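Long-range contact in alanine racemase (Actinobacillus succinogenes, PDB 3C3K), which has the two-domain fold of periplasmic binding proteins, as in LacI-type regulators, and probably binds a small ligand between its domains: residues K7-A19 against A34-E47. Numbering follows the deposited sequence.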
loop_
_atom_site.group_PDB
_atom_site.type_symbol
_atom_site.label_atom_id
_atom_site.label_comp_id
_atom_site.label_asym_id
_atom_site.label_seq_id
_atom_site.Cartn_x
_atom_site.Cartn_y
_atom_site.Cartn_z
ATOM N N LYS B 7 16.523 -18.862 -18.115
ATOM C CA LYS B 7 15.349 -19.711 -18.488
ATOM C C LYS B 7 14.057 -19.060 -17.951
ATOM O O LYS B 7 13.052 -18.992 -18.647
ATOM C CB LYS B 7 15.512 -21.142 -17.947
ATOM C CG LYS B 7 14.773 -22.213 -18.766
ATOM C CD LYS B 7 14.740 -23.549 -18.028
ATOM C CE LYS B 7 16.144 -24.145 -17.837
ATOM N NZ LYS B 7 16.935 -24.224 -19.127
ATOM N N THR B 8 14.096 -18.600 -16.704
ATOM C CA THR B 8 13.009 -17.807 -16.115
ATOM C C THR B 8 13.094 -16.371 -16.627
ATOM O O THR B 8 14.145 -15.711 -16.533
ATOM C CB THR B 8 13.016 -17.859 -14.540
ATOM O OG1 THR B 8 12.813 -16.544 -13.993
ATOM C CG2 THR B 8 14.327 -18.433 -13.999
ATOM N N GLY B 9 12.001 -15.892 -17.204
ATOM C CA GLY B 9 11.985 -14.527 -17.709
ATOM C C GLY B 9 11.581 -13.528 -16.653
ATOM O O GLY B 9 11.313 -13.891 -15.535
ATOM N N MET B 10 11.523 -12.260 -17.041
ATOM C CA MET B 10 10.922 -11.244 -16.207
ATOM C C MET B 10 9.943 -10.432 -17.060
ATOM O O MET B 10 10.118 -10.229 -18.294
ATOM C CB MET B 10 11.977 -10.307 -15.547
ATOM C CG MET B 10 12.843 -10.963 -14.413
ATOM S SD MET B 10 13.902 -9.844 -13.412
ATOM C CE MET B 10 15.224 -9.502 -14.536
ATOM N N LEU B 11 8.918 -9.950 -16.373
ATOM C CA LEU B 11 7.983 -8.977 -16.923
ATOM C C LEU B 11 8.091 -7.650 -16.158
ATOM O O LEU B 11 8.304 -7.655 -14.925
ATOM C CB LEU B 11 6.588 -9.533 -16.802
ATOM C CG LEU B 11 6.350 -10.989 -17.213
ATOM C CD1 LEU B 11 4.922 -11.292 -16.931
ATOM C CD2 LEU B 11 6.667 -11.158 -18.731
ATOM N N LEU B 12 7.996 -6.553 -16.888
ATOM C CA LEU B 12 7.928 -5.201 -16.330
ATOM C C LEU B 12 6.479 -4.762 -16.033
ATOM O O LEU B 12 5.617 -4.740 -16.937
ATOM C CB LEU B 12 8.599 -4.186 -17.287
ATOM C CG LEU B 12 8.529 -2.694 -16.919
ATOM C CD1 LEU B 12 9.236 -2.403 -15.568
ATOM C CD2 LEU B 12 9.188 -1.894 -17.959
ATOM N N VAL B 13 6.202 -4.393 -14.774
ATOM C CA VAL B 13 4.956 -3.683 -14.473
ATOM C C VAL B 13 5.219 -2.207 -14.204
ATOM O O VAL B 13 6.013 -1.875 -13.338
ATOM C CB VAL B 13 4.233 -4.329 -13.287
ATOM C CG1 VAL B 13 2.828 -3.756 -13.108
ATOM C CG2 VAL B 13 4.180 -5.873 -13.469
ATOM N N MET B 14 4.541 -1.331 -14.943
ATOM C CA MET B 14 4.608 0.113 -14.747
ATOM C C MET B 14 3.401 0.492 -13.921
ATOM O O MET B 14 2.278 0.531 -14.430
ATOM C CB MET B 14 4.601 0.825 -16.112
ATOM C CG MET B 14 5.997 0.861 -16.835
ATOM S SD MET B 14 6.078 1.497 -18.587
ATOM C CE MET B 14 4.525 1.203 -19.041
ATOM N N VAL B 15 3.635 0.786 -12.647
ATOM C CA VAL B 15 2.598 0.996 -11.646
ATOM C C VAL B 15 2.234 2.480 -11.549
ATOM O O VAL B 15 3.125 3.356 -11.560
ATOM C CB VAL B 15 3.155 0.515 -10.302
ATOM C CG1 VAL B 15 2.212 0.781 -9.160
ATOM C CG2 VAL B 15 3.378 -0.995 -10.409
ATOM N N SER B 16 0.938 2.775 -11.475
ATOM C CA SER B 16 0.538 4.171 -11.369
ATOM C C SER B 16 0.843 4.788 -9.995
ATOM O O SER B 16 1.205 5.935 -9.905
ATOM C CB SER B 16 -0.947 4.309 -11.722
ATOM O OG SER B 16 -1.659 3.425 -10.908
ATOM N N ASN B 17 0.718 4.039 -8.919
ATOM C CA ASN B 17 1.158 4.562 -7.597
ATOM C C ASN B 17 1.312 3.412 -6.629
ATOM O O ASN B 17 0.364 2.753 -6.224
ATOM C CB ASN B 17 0.136 5.612 -7.045
ATOM C CG ASN B 17 0.560 6.231 -5.722
ATOM O OD1 ASN B 17 1.405 5.702 -5.009
ATOM N ND2 ASN B 17 -0.066 7.367 -5.374
ATOM N N ILE B 18 2.530 3.175 -6.251
ATOM C CA ILE B 18 2.858 2.035 -5.456
ATOM C C ILE B 18 2.227 2.133 -4.037
ATOM O O ILE B 18 2.031 1.105 -3.373
ATOM C CB ILE B 18 4.405 1.850 -5.470
ATOM C CG1 ILE B 18 4.726 0.359 -5.489
ATOM C CG2 ILE B 18 5.143 2.803 -4.439
ATOM C CD1 ILE B 18 6.172 0.068 -5.265
ATOM N N ALA B 19 1.885 3.340 -3.602
ATOM C CA ALA B 19 1.157 3.537 -2.355
ATOM C C ALA B 19 -0.350 3.377 -2.429
ATOM O O ALA B 19 -0.998 3.316 -1.387
ATOM C CB ALA B 19 1.494 4.847 -1.645
ATOM N N ALA B 34 1.967 -14.769 -13.348
ATOM C CA ALA B 34 3.309 -14.758 -13.947
ATOM C C ALA B 34 4.160 -15.887 -13.382
ATOM O O ALA B 34 4.800 -16.594 -14.155
ATOM C CB ALA B 34 3.998 -13.363 -13.787
ATOM N N GLU B 35 4.105 -16.145 -12.062
ATOM C CA GLU B 35 5.058 -17.052 -11.467
ATOM C C GLU B 35 4.688 -18.529 -11.694
ATOM O O GLU B 35 5.529 -19.402 -11.462
ATOM C CB GLU B 35 5.254 -16.773 -9.981
ATOM C CG GLU B 35 5.716 -15.340 -9.708
ATOM C CD GLU B 35 6.324 -15.102 -8.318
ATOM O OE1 GLU B 35 5.700 -15.465 -7.311
ATOM O OE2 GLU B 35 7.400 -14.485 -8.232
ATOM N N LYS B 36 3.468 -18.796 -12.169
ATOM C CA LYS B 36 3.053 -20.142 -12.644
ATOM C C LYS B 36 3.483 -20.420 -14.066
ATOM O O LYS B 36 3.369 -21.566 -14.557
ATOM C CB LYS B 36 1.531 -20.281 -12.668
ATOM C CG LYS B 36 0.915 -20.390 -11.281
ATOM C CD LYS B 36 1.289 -21.714 -10.513
ATOM C CE LYS B 36 0.563 -21.780 -9.165
ATOM N NZ LYS B 36 1.171 -22.951 -8.444
ATOM N N ASN B 37 3.917 -19.363 -14.735
ATOM C CA ASN B 37 4.301 -19.423 -16.122
ATOM C C ASN B 37 5.750 -19.146 -16.368
ATOM O O ASN B 37 6.108 -18.856 -17.509
ATOM C CB ASN B 37 3.430 -18.478 -16.906
ATOM C CG ASN B 37 2.047 -19.036 -17.097
ATOM O OD1 ASN B 37 1.839 -19.868 -17.967
ATOM N ND2 ASN B 37 1.095 -18.598 -16.294
ATOM N N GLY B 38 6.572 -19.187 -15.311
ATOM C CA GLY B 38 8.016 -19.100 -15.466
ATOM C C GLY B 38 8.499 -17.661 -15.526
ATOM O O GLY B 38 9.566 -17.352 -16.090
ATOM N N TYR B 39 7.738 -16.758 -14.951
ATOM C CA TYR B 39 8.181 -15.357 -14.932
ATOM C C TYR B 39 8.228 -14.833 -13.534
ATOM O O TYR B 39 7.408 -15.218 -12.723
ATOM C CB TYR B 39 7.228 -14.505 -15.760
ATOM C CG TYR B 39 7.385 -14.738 -17.233
ATOM C CD1 TYR B 39 8.325 -14.015 -17.977
ATOM C CD2 TYR B 39 6.577 -15.639 -17.904
ATOM C CE1 TYR B 39 8.509 -14.241 -19.318
ATOM C CE2 TYR B 39 6.762 -15.873 -19.263
ATOM C CZ TYR B 39 7.719 -15.136 -19.955
ATOM O OH TYR B 39 7.900 -15.323 -21.297
ATOM N N ARG B 40 9.191 -13.948 -13.279
ATOM C CA ARG B 40 9.191 -13.065 -12.128
ATOM C C ARG B 40 8.960 -11.605 -12.572
ATOM O O ARG B 40 9.016 -11.277 -13.763
ATOM C CB ARG B 40 10.541 -13.157 -11.378
ATOM C CG ARG B 40 11.015 -14.574 -11.106
ATOM C CD ARG B 40 10.102 -15.181 -10.070
ATOM N NE ARG B 40 10.530 -16.508 -9.676
ATOM C CZ ARG B 40 10.052 -17.188 -8.642
ATOM N NH1 ARG B 40 9.068 -16.707 -7.885
ATOM N NH2 ARG B 40 10.522 -18.399 -8.422
ATOM N N ILE B 41 8.720 -10.733 -11.610
ATOM C CA ILE B 41 8.128 -9.446 -11.903
ATOM C C ILE B 41 9.057 -8.314 -11.481
ATOM O O ILE B 41 9.554 -8.307 -10.364
ATOM C CB ILE B 41 6.768 -9.347 -11.127
ATOM C CG1 ILE B 41 5.751 -10.426 -11.620
ATOM C CG2 ILE B 41 6.176 -7.983 -11.196
ATOM C CD1 ILE B 41 5.390 -10.263 -13.082
ATOM N N LEU B 42 9.303 -7.352 -12.365
ATOM C CA LEU B 42 9.991 -6.139 -11.935
ATOM C C LEU B 42 8.989 -5.005 -11.967
ATOM O O LEU B 42 8.184 -4.901 -12.935
ATOM C CB LEU B 42 11.155 -5.815 -12.829
ATOM C CG LEU B 42 12.492 -6.518 -12.691
ATOM C CD1 LEU B 42 13.365 -5.985 -13.811
ATOM C CD2 LEU B 42 13.129 -6.299 -11.325
ATOM N N LEU B 43 8.995 -4.154 -10.948
ATOM C CA LEU B 43 8.075 -3.011 -10.900
ATOM C C LEU B 43 8.766 -1.690 -11.182
ATOM O O LEU B 43 9.926 -1.510 -10.881
ATOM C CB LEU B 43 7.434 -2.880 -9.501
ATOM C CG LEU B 43 6.714 -4.086 -8.958
ATOM C CD1 LEU B 43 6.311 -3.710 -7.551
ATOM C CD2 LEU B 43 5.464 -4.450 -9.827
ATOM N N CYS B 44 8.034 -0.732 -11.704
ATOM C CA CYS B 44 8.544 0.638 -11.749
ATOM C C CYS B 44 7.399 1.515 -11.323
ATOM O O CYS B 44 6.266 1.355 -11.826
ATOM C CB CYS B 44 8.963 1.032 -13.138
ATOM S SG CYS B 44 9.663 2.736 -13.116
ATOM N N ASN B 45 7.665 2.389 -10.364
ATOM C CA ASN B 45 6.643 3.278 -9.853
ATOM C C ASN B 45 6.681 4.498 -10.719
ATOM O O ASN B 45 7.293 5.523 -10.371
ATOM C CB ASN B 45 6.897 3.663 -8.378
ATOM C CG ASN B 45 5.758 4.447 -7.815
ATOM O OD1 ASN B 45 4.586 4.060 -8.009
ATOM N ND2 ASN B 45 6.066 5.592 -7.165
ATOM N N THR B 46 6.017 4.387 -11.866
ATOM C CA THR B 46 6.178 5.389 -12.959
ATOM C C THR B 46 5.309 6.597 -12.679
ATOM O O THR B 46 5.661 7.745 -12.989
ATOM C CB THR B 46 5.856 4.757 -14.377
ATOM O OG1 THR B 46 4.677 3.955 -14.289
ATOM C CG2 THR B 46 6.950 3.847 -14.825
ATOM N N GLU B 47 4.135 6.349 -12.106
ATOM C CA GLU B 47 3.169 7.449 -11.828
ATOM C C GLU B 47 2.887 8.357 -13.007
ATOM O O GLU B 47 2.832 9.622 -12.853
ATOM C CB GLU B 47 3.677 8.318 -10.688
ATOM C CG GLU B 47 4.037 7.520 -9.465
ATOM C CD GLU B 47 4.344 8.404 -8.260
ATOM O OE1 GLU B 47 5.513 8.718 -7.970
ATOM O OE2 GLU B 47 3.393 8.778 -7.581
#
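Strands 9-15 and 39-45 run parallel at -35°, their axes approaching to 4.5 Å, as the two strands of the beta-alpha-beta unit that helix 21-35 completes in the N-terminal half of this periplasmic-binding-protein fold. Backbone hydrogen bonds alternate from Gly9 N to Gly38 O through Val15 N to Cys44 O, Leu42 being held through both its N and its O by strand 9-15: its N donates to Leu11 O (2.8 Å) and its O accepts from Val13 N. At the far end Val15 O takes Glu47 N at 3.2 Å, in the carbonyl plane, and a weak bond from Thr46 N.

On the face shared by helices 21-35 and 239-254, Leu11 crosses the Tyr39 side chain at about a right angle under the latter helix, with CD2 3.4 Å from Tyr39 CD1, while its other methyl, CD1, reaches Ala34 CB. Next along, Val13 and Leu43 lie side by side, CB to CD2 3.7 Å, and Val13 CG2 meets Ile41 CG2. The reverse face carries Met10, whose first torsion (chi1 -71°) and extended second one bring SD to 3.7 Å from Leu42 CG; the bend at chi3 then sets CE beside Leu42 CD1.

The Asn45 amide serves two partners: ND2 bonds Glu31 of the second subunit, and OD1, with CG anti to the backbone N (chi1 -173°), receives Ile18 N at 2.8 Å from above the amide plane rather than along a lone pair.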